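Local structure of putative hydrolase (Chloroflexus aurantiacus J-10-fl, 3CMN) at residues R79-F90 with I127-V138; S262-N273 with Q319-V328. The protein is a putative hydrolase of largely helical fold, probably a zinc-dependent peptidase of the zincin-like metallopeptidase family, seen here in its metal-free form. All blocks are in the same frame, centred on the assembly; numbering follows the deposited sequence.

Overall arrangement
Both contacts join helices inside the zincin-like metallopeptidase region of this mostly helical chain, and they lie on opposite sides of its centre. Contact 1 comes first along the chain and is closed before contact 2 opens; their centres are about 29 Å apart and their nearest atoms about 12 Å. Helix 174-193 carries His184, Glu185 and His188 in an HExxH pattern, consistent with a zinc site although no metal is bound there. Val138 of contact 1 only approaches this pattern, whereas Glu265, on the 262-273 side of contact 2, touches His188. Contact 1 is buried and largely apolar; contact 2 is partly buried and mixes close backbone packing with polar side chains.

Contact 1 of 2, residues R79-F90 with I127-V138; sequences RREWLEANIVSF and IGGLLGYLAQRV
Trp82 lays one face of its indole against Val138, whose CG1 stands 3.5 Å from the centroid of the five-membered ring and 11° off its normal, a CH-pi contact. The opposite face carries the amide of Asn86, offset toward the rim; this amide is fixed by a nearly straight 2.7 Å hydrogen bond from Asn86 ND2 to Trp82 O, one turn back. The indole is thus held between an aliphatic and an amide group. Its six-membered ring reaches on to Ala135, with Trp82 CE3 3.6 Å from Ala135 CB, and to Leu131 and Leu134. Leu131 is the knob of the interface, set in a hole formed by Trp82, Leu83, Ile87 and Phe90. With CG anti to the backbone N (chi1 179°), it sends CD1 between the two aromatic residues: this methyl is 3.8 Å from Trp82 CH2 and also sits over a face of Phe90, 3.9 Å from the ring centroid. Leu131 CG meets Leu83 CD2 at 3.6 Å as the two leucines pass in opposite directions. Ile127 CG2 approaches the Phe90 ring at its edge, 3.5 Å from CE2. At the far end, the extended chain of Arg79 runs past Ala135 O, and its guanidinium lies flat over Gln136 CB, nearly parallel to the Gln136 amide. Asn162 ties the start of helix 79-92 to the end of helix 120-135 and just beyond, its OD1 accepting from Arg79 NE while its ND2 donates to Ala135 O and Val138 O. The helix axes are 9.9 Å apart at closest approach and run 130° to each other. Helix 20-31 borders the pair through Leu83 and Ala135, helix 283-307 packs on Phe90 and Leu130, and Tyr157 of strand 155-158 brings its ring against Trp82.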
loop_
_atom_site.group_PDB
_atom_site.type_symbol
_atom_site.label_atom_id
_atom_site.label_comp_id
_atom_site.label_asym_id
_atom_site.label_seq_id
_atom_site.Cartn_x
_atom_site.Cartn_y
_atom_site.Cartn_z
ATOM N N ARG A 79 0.527 -11.276 14.251
ATOM C CA ARG A 79 0.824 -9.882 14.581
ATOM C C ARG A 79 2.225 -9.658 15.141
ATOM O O ARG A 79 2.830 -8.616 14.907
ATOM C CB ARG A 79 -0.224 -9.339 15.557
ATOM C CG ARG A 79 -1.622 -9.312 14.962
ATOM C CD ARG A 79 -2.656 -8.873 15.968
ATOM N NE ARG A 79 -3.999 -8.997 15.413
ATOM C CZ ARG A 79 -5.106 -9.017 16.145
ATOM N NH1 ARG A 79 -5.023 -8.925 17.462
ATOM N NH2 ARG A 79 -6.284 -9.136 15.560
ATOM N N ARG A 80 2.740 -10.639 15.871
ATOM C CA ARG A 80 4.068 -10.520 16.445
ATOM C C ARG A 80 5.124 -10.533 15.340
ATOM O O ARG A 80 6.064 -9.730 15.347
ATOM C CB ARG A 80 4.322 -11.662 17.425
ATOM C CG ARG A 80 5.672 -11.587 18.099
ATOM C CD ARG A 80 5.871 -12.722 19.073
ATOM N NE ARG A 80 7.035 -12.475 19.918
ATOM C CZ ARG A 80 8.294 -12.735 19.576
ATOM N NH1 ARG A 80 8.581 -13.270 18.394
ATOM N NH2 ARG A 80 9.269 -12.449 20.427
ATOM N N GLU A 81 4.969 -11.449 14.392
ATOM C CA GLU A 81 5.915 -11.534 13.289
ATOM C C GLU A 81 5.830 -10.288 12.421
ATOM O O GLU A 81 6.844 -9.803 11.926
ATOM C CB GLU A 81 5.660 -12.788 12.459
ATOM C CG GLU A 81 5.867 -14.071 13.246
ATOM C CD GLU A 81 5.470 -15.300 12.465
ATOM O OE1 GLU A 81 4.363 -15.294 11.873
ATOM O OE2 GLU A 81 6.254 -16.274 12.447
ATOM N N TRP A 82 4.629 -9.755 12.242
ATOM C CA TRP A 82 4.508 -8.553 11.441
ATOM C C TRP A 82 5.331 -7.436 12.090
ATOM O O TRP A 82 6.039 -6.697 11.403
ATOM C CB TRP A 82 3.044 -8.117 11.310
ATOM C CG TRP A 82 2.897 -6.878 10.486
ATOM C CD1 TRP A 82 2.931 -6.789 9.124
ATOM C CD2 TRP A 82 2.781 -5.535 10.976
ATOM N NE1 TRP A 82 2.845 -5.474 8.737
ATOM C CE2 TRP A 82 2.755 -4.682 9.850
ATOM C CE3 TRP A 82 2.699 -4.969 12.256
ATOM C CZ2 TRP A 82 2.649 -3.287 9.963
ATOM C CZ3 TRP A 82 2.593 -3.584 12.374
ATOM C CH2 TRP A 82 2.570 -2.757 11.228
ATOM N N LEU A 83 5.241 -7.333 13.414
ATOM C CA LEU A 83 5.962 -6.322 14.185
ATOM C C LEU A 83 7.481 -6.489 14.165
ATOM O O LEU A 83 8.205 -5.535 13.912
ATOM C CB LEU A 83 5.487 -6.324 15.645
ATOM C CG LEU A 83 4.174 -5.621 15.986
ATOM C CD1 LEU A 83 3.833 -5.916 17.447
ATOM C CD2 LEU A 83 4.303 -4.109 15.754
ATOM N N GLU A 84 7.952 -7.699 14.451
ATOM C CA GLU A 84 9.386 -7.991 14.462
ATOM C C GLU A 84 10.032 -7.674 13.120
ATOM O O GLU A 84 11.194 -7.258 13.052
ATOM C CB GLU A 84 9.638 -9.471 14.780
ATOM C CG GLU A 84 9.197 -9.938 16.173
ATOM C CD GLU A 84 9.884 -9.170 17.309
ATOM O OE1 GLU A 84 10.923 -8.522 17.043
ATOM O OE2 GLU A 84 9.395 -9.227 18.467
ATOM N N ALA A 85 9.270 -7.869 12.052
ATOM C CA ALA A 85 9.764 -7.645 10.702
ATOM C C ALA A 85 9.672 -6.207 10.202
ATOM O O ALA A 85 10.354 -5.842 9.252
ATOM C CB ALA A 85 9.019 -8.558 9.735
ATOM N N ASN A 86 8.848 -5.396 10.853
ATOM C CA ASN A 86 8.612 -4.018 10.430
ATOM C C ASN A 86 9.041 -2.914 11.385
ATOM O O ASN A 86 9.069 -1.748 11.000
ATOM C CB ASN A 86 7.110 -3.822 10.158
ATOM C CG ASN A 86 6.658 -4.462 8.868
ATOM O OD1 ASN A 86 6.862 -3.905 7.789
ATOM N ND2 ASN A 86 6.049 -5.643 8.965
ATOM N N ILE A 87 9.361 -3.258 12.625
ATOM C CA ILE A 87 9.710 -2.223 13.584
ATOM C C ILE A 87 10.948 -1.393 13.250
ATOM O O ILE A 87 10.959 -0.189 13.502
ATOM C CB ILE A 87 9.813 -2.795 15.014
ATOM C CG1 ILE A 87 9.973 -1.639 16.006
ATOM C CG2 ILE A 87 10.940 -3.794 15.100
ATOM C CD1 ILE A 87 9.729 -2.029 17.438
ATOM N N VAL A 88 11.976 -2.013 12.670
ATOM C CA VAL A 88 13.181 -1.272 12.304
ATOM C C VAL A 88 12.859 -0.312 11.163
ATOM O O VAL A 88 13.192 0.869 11.218
ATOM C CB VAL A 88 14.327 -2.215 11.874
ATOM C CG1 VAL A 88 15.520 -1.393 11.394
ATOM C CG2 VAL A 88 14.748 -3.100 13.046
ATOM N N SER A 89 12.206 -0.825 10.130
ATOM C CA SER A 89 11.823 -0.004 8.987
ATOM C C SER A 89 10.955 1.154 9.464
ATOM O O SER A 89 11.052 2.274 8.960
ATOM C CB SER A 89 11.032 -0.846 7.987
ATOM O OG SER A 89 11.691 -2.078 7.766
ATOM N N PHE A 90 10.097 0.864 10.438
ATOM C CA PHE A 90 9.207 1.865 11.003
ATOM C C PHE A 90 10.017 2.960 11.703
ATOM O O PHE A 90 9.878 4.136 11.397
ATOM C CB PHE A 90 8.260 1.216 12.009
ATOM C CG PHE A 90 7.138 2.106 12.437
ATOM C CD1 PHE A 90 6.024 2.284 11.621
ATOM C CD2 PHE A 90 7.193 2.776 13.650
ATOM C CE1 PHE A 90 4.974 3.126 12.018
ATOM C CE2 PHE A 90 6.154 3.617 14.053
ATOM C CZ PHE A 90 5.043 3.792 13.238
ATOM N N ILE A 127 4.199 6.079 20.136
ATOM C CA ILE A 127 4.538 5.585 18.803
ATOM C C ILE A 127 4.357 4.068 18.771
ATOM O O ILE A 127 3.821 3.518 17.809
ATOM C CB ILE A 127 6.003 5.918 18.436
ATOM C CG1 ILE A 127 6.221 7.435 18.484
ATOM C CG2 ILE A 127 6.331 5.371 17.048
ATOM C CD1 ILE A 127 7.665 7.858 18.268
ATOM N N GLY A 128 4.816 3.403 19.829
ATOM C CA GLY A 128 4.686 1.964 19.918
ATOM C C GLY A 128 3.224 1.589 20.005
ATOM O O GLY A 128 2.776 0.617 19.401
ATOM N N GLY A 129 2.470 2.380 20.759
ATOM C CA GLY A 129 1.052 2.122 20.905
ATOM C C GLY A 129 0.377 2.165 19.557
ATOM O O GLY A 129 -0.386 1.263 19.206
ATOM N N LEU A 130 0.659 3.220 18.795
ATOM C CA LEU A 130 0.072 3.371 17.473
ATOM C C LEU A 130 0.471 2.205 16.568
ATOM O O LEU A 130 -0.343 1.697 15.805
ATOM C CB LEU A 130 0.500 4.699 16.840
ATOM C CG LEU A 130 -0.064 5.956 17.520
ATOM C CD1 LEU A 130 0.596 7.193 16.941
ATOM C CD2 LEU A 130 -1.575 6.016 17.325
ATOM N N LEU A 131 1.722 1.780 16.670
ATOM C CA LEU A 131 2.209 0.673 15.870
ATOM C C LEU A 131 1.534 -0.651 16.269
ATOM O O LEU A 131 1.192 -1.466 15.404
ATOM C CB LEU A 131 3.725 0.567 16.018
ATOM C CG LEU A 131 4.416 -0.560 15.254
ATOM C CD1 LEU A 131 4.213 -0.386 13.738
ATOM C CD2 LEU A 131 5.891 -0.548 15.611
ATOM N N GLY A 132 1.344 -0.860 17.571
ATOM C CA GLY A 132 0.694 -2.072 18.038
ATOM C C GLY A 132 -0.732 -2.083 17.523
ATOM O O GLY A 132 -1.302 -3.133 17.208
ATOM N N TYR A 133 -1.312 -0.893 17.427
ATOM C CA TYR A 133 -2.659 -0.770 16.923
ATOM C C TYR A 133 -2.680 -1.158 15.445
ATOM O O TYR A 133 -3.576 -1.868 14.997
ATOM C CB TYR A 133 -3.156 0.663 17.080
ATOM C CG TYR A 133 -4.543 0.845 16.538
ATOM C CD1 TYR A 133 -5.646 0.316 17.207
ATOM C CD2 TYR A 133 -4.754 1.488 15.321
ATOM C CE1 TYR A 133 -6.926 0.419 16.674
ATOM C CE2 TYR A 133 -6.024 1.596 14.776
ATOM C CZ TYR A 133 -7.110 1.058 15.457
ATOM O OH TYR A 133 -8.378 1.139 14.920
ATOM N N LEU A 134 -1.695 -0.670 14.692
ATOM C CA LEU A 134 -1.584 -0.979 13.271
ATOM C C LEU A 134 -1.459 -2.486 13.073
ATOM O O LEU A 134 -2.026 -3.033 12.135
ATOM C CB LEU A 134 -0.369 -0.272 12.663
ATOM C CG LEU A 134 -0.516 1.232 12.400
ATOM C CD1 LEU A 134 0.810 1.785 11.907
ATOM C CD2 LEU A 134 -1.635 1.498 11.373
ATOM N N ALA A 135 -0.742 -3.148 13.981
ATOM C CA ALA A 135 -0.542 -4.592 13.910
ATOM C C ALA A 135 -1.831 -5.430 13.934
ATOM O O ALA A 135 -1.844 -6.568 13.457
ATOM C CB ALA A 135 0.399 -5.053 15.021
ATOM N N GLN A 136 -2.913 -4.889 14.476
ATOM C CA GLN A 136 -4.156 -5.649 14.507
ATOM C C GLN A 136 -5.093 -5.277 13.384
ATOM O O GLN A 136 -6.232 -5.733 13.331
ATOM C CB GLN A 136 -4.885 -5.470 15.834
ATOM C CG GLN A 136 -4.577 -4.224 16.588
ATOM C CD GLN A 136 -5.412 -4.115 17.844
ATOM O OE1 GLN A 136 -6.627 -3.897 17.778
ATOM N NE2 GLN A 136 -4.773 -4.281 19.001
ATOM N N ARG A 137 -4.599 -4.459 12.467
ATOM C CA ARG A 137 -5.419 -4.025 11.364
ATOM C C ARG A 137 -4.785 -4.279 10.002
ATOM O O ARG A 137 -5.487 -4.501 9.017
ATOM C CB ARG A 137 -5.755 -2.551 11.565
ATOM C CG ARG A 137 -6.426 -2.300 12.919
ATOM C CD ARG A 137 -7.271 -1.068 12.854
ATOM N NE ARG A 137 -7.926 -1.017 11.552
ATOM C CZ ARG A 137 -8.608 0.024 11.084
ATOM N NH1 ARG A 137 -8.745 1.134 11.812
ATOM N NH2 ARG A 137 -9.142 -0.041 9.869
ATOM N N VAL A 138 -3.459 -4.275 9.945
ATOM C CA VAL A 138 -2.775 -4.507 8.685
ATOM C C VAL A 138 -3.071 -5.922 8.187
ATOM O O VAL A 138 -3.115 -6.894 8.956
ATOM C CB VAL A 138 -1.245 -4.309 8.822
ATOM C CG1 VAL A 138 -0.633 -5.446 9.646
ATOM C CG2 VAL A 138 -0.608 -4.244 7.454
#

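Contact 2 of 2, residues S262-N273 with Q319-V328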
loop_
_atom_site.group_PDB
_atom_site.type_symbol
_atom_site.label_atom_id
_atom_site.label_comp_id
_atom_site.label_asym_id
_atom_site.label_seq_id
_atom_site.Cartn_x
_atom_site.Cartn_y
_atom_site.Cartn_z
ATOM N N SER A 262 -2.396 8.316 -4.845
ATOM C CA SER A 262 -3.707 8.211 -5.475
ATOM C C SER A 262 -3.699 7.345 -6.743
ATOM O O SER A 262 -4.555 6.473 -6.922
ATOM C CB SER A 262 -4.224 9.597 -5.811
ATOM O OG SER A 262 -5.491 9.502 -6.430
ATOM N N LEU A 263 -2.733 7.583 -7.623
ATOM C CA LEU A 263 -2.625 6.806 -8.852
ATOM C C LEU A 263 -2.333 5.335 -8.537
ATOM O O LEU A 263 -2.905 4.421 -9.140
ATOM C CB LEU A 263 -1.501 7.362 -9.727
ATOM C CG LEU A 263 -1.337 6.508 -10.978
ATOM C CD1 LEU A 263 -2.352 6.964 -12.003
ATOM C CD2 LEU A 263 0.062 6.612 -11.516
ATOM N N ILE A 264 -1.412 5.114 -7.607
ATOM C CA ILE A 264 -1.065 3.763 -7.212
ATOM C C ILE A 264 -2.330 2.995 -6.774
ATOM O O ILE A 264 -2.514 1.840 -7.172
ATOM C CB ILE A 264 -0.002 3.790 -6.080
ATOM C CG1 ILE A 264 1.355 4.199 -6.678
ATOM C CG2 ILE A 264 0.084 2.439 -5.394
ATOM C CD1 ILE A 264 2.504 4.203 -5.697
ATOM N N GLU A 265 -3.198 3.637 -5.983
ATOM C CA GLU A 265 -4.434 2.999 -5.516
ATOM C C GLU A 265 -5.453 2.853 -6.639
ATOM O O GLU A 265 -6.030 1.780 -6.827
ATOM C CB GLU A 265 -5.073 3.794 -4.369
ATOM C CG GLU A 265 -4.277 3.766 -3.072
ATOM C CD GLU A 265 -4.037 2.353 -2.566
ATOM O OE1 GLU A 265 -5.033 1.634 -2.325
ATOM O OE2 GLU A 265 -2.855 1.964 -2.413
ATOM N N GLY A 266 -5.660 3.938 -7.379
ATOM C CA GLY A 266 -6.601 3.930 -8.483
ATOM C C GLY A 266 -6.211 2.979 -9.598
ATOM O O GLY A 266 -7.050 2.246 -10.123
ATOM N N TYR A 267 -4.938 2.975 -9.969
ATOM C CA TYR A 267 -4.496 2.079 -11.023
ATOM C C TYR A 267 -4.587 0.651 -10.503
ATOM O O TYR A 267 -4.940 -0.269 -11.240
ATOM C CB TYR A 267 -3.053 2.374 -11.428
ATOM C CG TYR A 267 -2.796 2.061 -12.881
ATOM C CD1 TYR A 267 -2.823 3.075 -13.838
ATOM C CD2 TYR A 267 -2.563 0.753 -13.309
ATOM C CE1 TYR A 267 -2.625 2.806 -15.184
ATOM C CE2 TYR A 267 -2.363 0.466 -14.662
ATOM C CZ TYR A 267 -2.396 1.506 -15.601
ATOM O OH TYR A 267 -2.206 1.267 -16.954
ATOM N N GLY A 268 -4.254 0.475 -9.227
ATOM C CA GLY A 268 -4.312 -0.843 -8.628
ATOM C C GLY A 268 -5.743 -1.334 -8.543
ATOM O O GLY A 268 -6.006 -2.517 -8.752
ATOM N N ASN A 269 -6.673 -0.429 -8.241
ATOM C CA ASN A 269 -8.079 -0.805 -8.141
ATOM C C ASN A 269 -8.658 -1.078 -9.525
ATOM O O ASN A 269 -9.678 -1.751 -9.658
ATOM C CB ASN A 269 -8.903 0.286 -7.440
ATOM C CG ASN A 269 -8.652 0.339 -5.928
ATOM O OD1 ASN A 269 -8.473 -0.697 -5.279
ATOM N ND2 ASN A 269 -8.654 1.548 -5.365
ATOM N N HIS A 270 -8.002 -0.557 -10.556
ATOM C CA HIS A 270 -8.466 -0.764 -11.914
ATOM C C HIS A 270 -8.066 -2.153 -12.392
ATOM O O HIS A 270 -8.831 -2.837 -13.073
ATOM C CB HIS A 270 -7.865 0.269 -12.860
ATOM C CG HIS A 270 -8.315 0.104 -14.274
ATOM N ND1 HIS A 270 -9.534 0.566 -14.725
ATOM C CD2 HIS A 270 -7.742 -0.534 -15.321
ATOM C CE1 HIS A 270 -9.691 0.219 -15.989
ATOM N NE2 HIS A 270 -8.619 -0.450 -16.374
ATOM N N VAL A 271 -6.850 -2.555 -12.050
ATOM C CA VAL A 271 -6.350 -3.864 -12.430
ATOM C C VAL A 271 -7.177 -4.922 -11.691
ATOM O O VAL A 271 -7.387 -6.020 -12.195
ATOM C CB VAL A 271 -4.851 -4.004 -12.068
ATOM C CG1 VAL A 271 -4.317 -5.339 -12.548
ATOM C CG2 VAL A 271 -4.053 -2.864 -12.695
ATOM N N MET A 272 -7.649 -4.578 -10.495
ATOM C CA MET A 272 -8.468 -5.493 -9.706
ATOM C C MET A 272 -9.755 -5.828 -10.463
ATOM O O MET A 272 -10.121 -6.996 -10.605
ATOM C CB MET A 272 -8.807 -4.866 -8.347
ATOM C CG MET A 272 -7.686 -4.977 -7.316
ATOM S SD MET A 272 -7.075 -6.674 -7.191
ATOM C CE MET A 272 -8.591 -7.534 -6.605
ATOM N N ASN A 273 -10.431 -4.792 -10.951
ATOM C CA ASN A 273 -11.666 -4.950 -11.704
ATOM C C ASN A 273 -11.492 -5.787 -12.968
ATOM O O ASN A 273 -12.369 -6.573 -13.324
ATOM C CB ASN A 273 -12.206 -3.583 -12.100
ATOM C CG ASN A 273 -12.892 -2.878 -10.964
ATOM O OD1 ASN A 273 -14.003 -3.233 -10.580
ATOM N ND2 ASN A 273 -12.235 -1.870 -10.413
ATOM N N GLN A 319 -11.315 9.096 -6.613
ATOM C CA GLN A 319 -10.559 10.251 -7.066
ATOM C C GLN A 319 -9.478 9.717 -8.009
ATOM O O GLN A 319 -9.440 10.064 -9.194
ATOM C CB GLN A 319 -9.923 10.957 -5.874
ATOM C CG GLN A 319 -10.453 12.361 -5.613
ATOM C CD GLN A 319 -9.926 12.944 -4.315
ATOM O OE1 GLN A 319 -10.181 12.410 -3.235
ATOM N NE2 GLN A 319 -9.182 14.045 -4.415
ATOM N N GLY A 320 -8.630 8.839 -7.480
ATOM C CA GLY A 320 -7.573 8.258 -8.282
ATOM C C GLY A 320 -8.049 7.124 -9.169
ATOM O O GLY A 320 -7.394 6.791 -10.158
ATOM N N GLU A 321 -9.190 6.530 -8.832
ATOM C CA GLU A 321 -9.718 5.415 -9.617
ATOM C C GLU A 321 -10.542 5.886 -10.818
ATOM O O GLU A 321 -10.482 5.296 -11.894
ATOM C CB GLU A 321 -10.569 4.502 -8.729
ATOM C CG GLU A 321 -10.455 3.029 -9.110
ATOM C CD GLU A 321 -11.398 2.139 -8.333
ATOM O OE1 GLU A 321 -11.449 2.260 -7.093
ATOM O OE2 GLU A 321 -12.080 1.309 -8.965
ATOM N N ALA A 322 -11.308 6.953 -10.615
ATOM C CA ALA A 322 -12.145 7.536 -11.657
ATOM C C ALA A 322 -11.239 8.172 -12.694
ATOM O O ALA A 322 -11.590 8.252 -13.874
ATOM C CB ALA A 322 -13.077 8.578 -11.062
ATOM N N PHE A 323 -10.073 8.632 -12.252
ATOM C CA PHE A 323 -9.106 9.222 -13.167
ATOM C C PHE A 323 -8.748 8.131 -14.170
ATOM O O PHE A 323 -8.903 8.303 -15.374
ATOM C CB PHE A 323 -7.840 9.664 -12.413
ATOM C CG PHE A 323 -6.664 9.943 -13.315
ATOM C CD1 PHE A 323 -6.464 11.208 -13.858
ATOM C CD2 PHE A 323 -5.794 8.914 -13.679
ATOM C CE1 PHE A 323 -5.417 11.440 -14.757
ATOM C CE2 PHE A 323 -4.756 9.137 -14.573
ATOM C CZ PHE A 323 -4.567 10.402 -15.113
ATOM N N VAL A 324 -8.291 6.998 -13.652
ATOM C CA VAL A 324 -7.890 5.876 -14.488
ATOM C C VAL A 324 -9.035 5.274 -15.299
ATOM O O VAL A 324 -8.835 4.883 -16.448
ATOM C CB VAL A 324 -7.242 4.761 -13.638
ATOM C CG1 VAL A 324 -6.767 3.632 -14.534
ATOM C CG2 VAL A 324 -6.070 5.324 -12.852
ATOM N N ASN A 325 -10.227 5.186 -14.708
ATOM C CA ASN A 325 -11.368 4.625 -15.425
ATOM C C ASN A 325 -11.720 5.564 -16.559
ATOM O O ASN A 325 -12.004 5.137 -17.677
ATOM C CB ASN A 325 -12.573 4.451 -14.497
ATOM C CG ASN A 325 -12.420 3.270 -13.552
ATOM O OD1 ASN A 325 -11.859 2.230 -13.916
ATOM N ND2 ASN A 325 -12.936 3.417 -12.334
ATOM N N ALA A 326 -11.682 6.855 -16.264
ATOM C CA ALA A 326 -11.970 7.865 -17.256
ATOM C C ALA A 326 -11.052 7.683 -18.464
ATOM O O ALA A 326 -11.509 7.263 -19.529
ATOM C CB ALA A 326 -11.776 9.243 -16.656
ATOM N N VAL A 327 -9.758 7.965 -18.300
ATOM C CA VAL A 327 -8.821 7.845 -19.416
ATOM C C VAL A 327 -8.855 6.478 -20.092
ATOM O O VAL A 327 -8.762 6.395 -21.314
ATOM C CB VAL A 327 -7.340 8.202 -19.001
ATOM C CG1 VAL A 327 -7.352 9.221 -17.887
ATOM C CG2 VAL A 327 -6.553 6.960 -18.618
ATOM N N VAL A 328 -8.982 5.406 -19.319
ATOM C CA VAL A 328 -9.036 4.076 -19.923
ATOM C C VAL A 328 -10.279 3.970 -20.806
ATOM O O VAL A 328 -10.242 3.364 -21.869
ATOM C CB VAL A 328 -9.076 2.966 -18.858
ATOM C CG1 VAL A 328 -9.388 1.629 -19.507
ATOM C CG2 VAL A 328 -7.731 2.879 -18.161
#
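Gly266 and Gly320 let the helices touch backbone to backbone: Gly266 CA lies 3.6 Å from Glu321 CA and makes a CA-H...O contact of 3.4 Å with Gly320 O. A CB on Gly266 would strike that oxygen, and one on Gly320 would strike Ser262 OG. Beside this crossing, with axes only 7.2 Å apart, Val324 is a knob among Leu263, Gly266, Tyr267 and His270. A chi1 of -180° swings the His270 ring away from its own N and over to helix 319-331, where Val324 CG1 covers a face, Val328 CG1 comes 3.8 Å from CE1, and Asn325 OD1 takes a 3.0 Å hydrogen bond from ND1 almost in the ring plane. Losing the ring to an alanine here is likely to leave Asn325 OD1 without its donor and open a gap beside Val324 and Val328. Glu321 reaches back over Asn269 CB, its carboxylate turned 49° from the Asn269 amide. Farther out, Tyr62 of helix 41-63 touches His270, and Glu265 touches His188, linking this helix to the putative metal site. As modelled, the bond puts a proton on ND1; the Glu321 carboxylate, its OE2 6.3 Å from His270 ND1 and not in contact, might at most mildly favour a charged ring.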